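Copper-transporting ATPase PAA1, chloroplastic (Arabidopsis thaliana, PDB 5LBD) uses ATP hydrolysis to move monovalent copper across the plastid envelope, delivering it to the stroma for copper proteins. Local coordinates at residues Gly87-Glu90 with Trp91-His95. The protein carries 2 engineered substitutions. Numbering follows the deposited sequence. Where two conformers were deposited one is given.
Sequences GTLE and WVKRH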
loop_
_atom_site.group_PDB
_atom_site.type_symbol
_atom_site.label_atom_id
_atom_site.label_comp_id
_atom_site.label_asym_id
_atom_site.label_seq_id
_atom_site.Cartn_x
_atom_site.Cartn_y
_atom_site.Cartn_z
ATOM N N GLY A 87 1.220 4.370 3.044
ATOM C CA GLY A 87 1.389 5.158 4.252
ATOM C C GLY A 87 0.200 6.005 4.601
ATOM O O GLY A 87 -0.942 5.663 4.282
ATOM N N THR A 88 0.468 7.077 5.342
ATOM C CA THR A 88 -0.609 7.963 5.728
ATOM C C THR A 88 -1.206 8.652 4.504
ATOM O O THR A 88 -0.598 8.738 3.437
ATOM C CB THR A 88 -0.122 9.071 6.674
ATOM O OG1 THR A 88 0.810 9.893 5.976
ATOM C CG2 THR A 88 0.524 8.508 7.909
ATOM N N LEU A 89 -2.392 9.213 4.705
ATOM C CA LEU A 89 -3.011 10.000 3.648
ATOM C C LEU A 89 -2.118 11.172 3.250
ATOM O O LEU A 89 -1.961 11.466 2.059
ATOM C CB LEU A 89 -4.376 10.480 4.111
ATOM C CG LEU A 89 -5.181 11.302 3.101
ATOM C CD1 LEU A 89 -5.408 10.481 1.830
ATOM C CD2 LEU A 89 -6.483 11.772 3.681
ATOM N N GLU A 90 -1.484 11.818 4.235
ATOM C CA GLU A 90 -0.576 12.929 3.942
ATOM C C GLU A 90 0.581 12.470 3.082
ATOM O O GLU A 90 0.990 13.179 2.154
ATOM C CB GLU A 90 -0.032 13.559 5.232
ATOM C CG GLU A 90 -1.087 13.966 6.245
ATOM C CD GLU A 90 -1.342 12.853 7.294
ATOM O OE1 GLU A 90 -2.211 11.977 7.050
ATOM O OE2 GLU A 90 -0.656 12.834 8.354
ATOM N N TRP A 91 1.125 11.282 3.378
ATOM C CA TRP A 91 2.260 10.739 2.634
ATOM C C TRP A 91 1.905 10.486 1.180
ATOM O O TRP A 91 2.644 10.863 0.266
ATOM C CB TRP A 91 2.714 9.439 3.306
ATOM C CG TRP A 91 3.710 8.621 2.620
ATOM C CD1 TRP A 91 3.491 7.473 1.917
ATOM C CD2 TRP A 91 5.123 8.838 2.613
ATOM N NE1 TRP A 91 4.682 6.978 1.458
ATOM C CE2 TRP A 91 5.704 7.798 1.880
ATOM C CE3 TRP A 91 5.947 9.821 3.153
ATOM C CZ2 TRP A 91 7.082 7.694 1.683
ATOM C CZ3 TRP A 91 7.327 9.727 2.957
ATOM C CH2 TRP A 91 7.880 8.684 2.218
ATOM N N VAL A 92 0.763 9.863 0.932
ATOM C CA VAL A 92 0.438 9.530 -0.440
ATOM C C VAL A 92 0.066 10.777 -1.227
ATOM O O VAL A 92 0.343 10.858 -2.425
ATOM C CB VAL A 92 -0.667 8.461 -0.470
ATOM C CG1 VAL A 92 -0.226 7.220 0.336
ATOM C CG2 VAL A 92 -1.999 9.009 0.021
ATOM N N LYS A 93 -0.577 11.757 -0.587
ATOM C CA LYS A 93 -0.831 13.033 -1.255
ATOM C C LYS A 93 0.459 13.789 -1.546
ATOM O O LYS A 93 0.570 14.482 -2.567
ATOM C CB LYS A 93 -1.721 13.904 -0.386
ATOM C CG LYS A 93 -3.167 13.497 -0.233
ATOM C CD LYS A 93 -3.839 14.495 0.738
ATOM C CE LYS A 93 -5.341 14.414 0.767
ATOM N NZ LYS A 93 -5.888 15.524 1.631
ATOM N N ARG A 94 1.419 13.724 -0.626
ATOM C CA ARG A 94 2.665 14.455 -0.837
ATOM C C ARG A 94 3.388 13.908 -2.052
ATOM O O ARG A 94 4.054 14.650 -2.778
ATOM C CB ARG A 94 3.571 14.358 0.390
ATOM C CG ARG A 94 4.596 15.425 0.494
ATOM C CD ARG A 94 5.551 15.003 1.607
ATOM N NE ARG A 94 6.592 14.097 1.134
ATOM C CZ ARG A 94 7.464 13.478 1.927
ATOM N NH1 ARG A 94 7.374 13.580 3.252
ATOM N NH2 ARG A 94 8.423 12.740 1.400
ATOM N N HIS A 95 3.244 12.620 -2.280
ATOM C CA HIS A 95 3.819 11.954 -3.436
ATOM C C HIS A 95 2.949 12.068 -4.696
ATOM O O HIS A 95 3.253 11.392 -5.697
ATOM C CB HIS A 95 4.067 10.490 -3.082
ATOM C CG HIS A 95 5.237 10.293 -2.176
ATOM N ND1 HIS A 95 5.202 10.547 -0.820
ATOM C CD2 HIS A 95 6.504 9.925 -2.455
ATOM C CE1 HIS A 95 6.404 10.354 -0.310
ATOM N NE2 HIS A 95 7.210 9.964 -1.281
#
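Thr88 and Trp91 form an N-cap contact at the start of the short helix 89-94, directly after strand 82-87 of the antiparallel sheet. The chain is the nucleotide-binding (N) domain of a P1B-type ATPase. Thr88 OG1 accepts from Trp91 N at 3.0 Å, with an N-H...O angle of 153°. OG1 is placed for this by chi1 of 64°, which sets it between the backbone N and the carbonyl carbon of Thr88. The same oxygen lies 3.3 Å from Trp91 CB. A valine in place of Thr88 would probably leave Trp91 N without its side-chain capping acceptor and weaken the first turn of the helix.

Backbone i to i+4 bonds follow from the cap residue on: Val92 N donates to Thr88 O at 3.1 Å, Lys93 N to Leu89 O, and Arg94 N to Glu90 O. The extended Lys93 chain runs across Leu89, and its CE packs 3.9 Å from Leu89 CG. Leu89 CD1 also meets Val92 CG2, with the two side chains crossing at about a right angle. Leu89 and Val92 both touch Tyr117 of strand 115-120.

The Trp91 indole turns to the sheet, where it touches Thr85 and Val76, and NE1 donates to Ala75 O. Its CD1 is 3.9 Å from Gly87 CA, on the side where a CB would point, and a CB there would clash with CD1. Trp91 CE3 meets one face of the Arg94 guanidinium, near its rim, and that group also forms a salt bridge with Glu70.

At the C-terminal end, His95 leaves helical geometry. Trp91 O accepts two bonds from His95, from N and from ND1, on opposite faces of the carbonyl plane. The ND1 bond is 2.8 Å long and lies close to the imidazole plane, while His95 CE1 sits 3.2 Å above the indole plane, offset toward its rim.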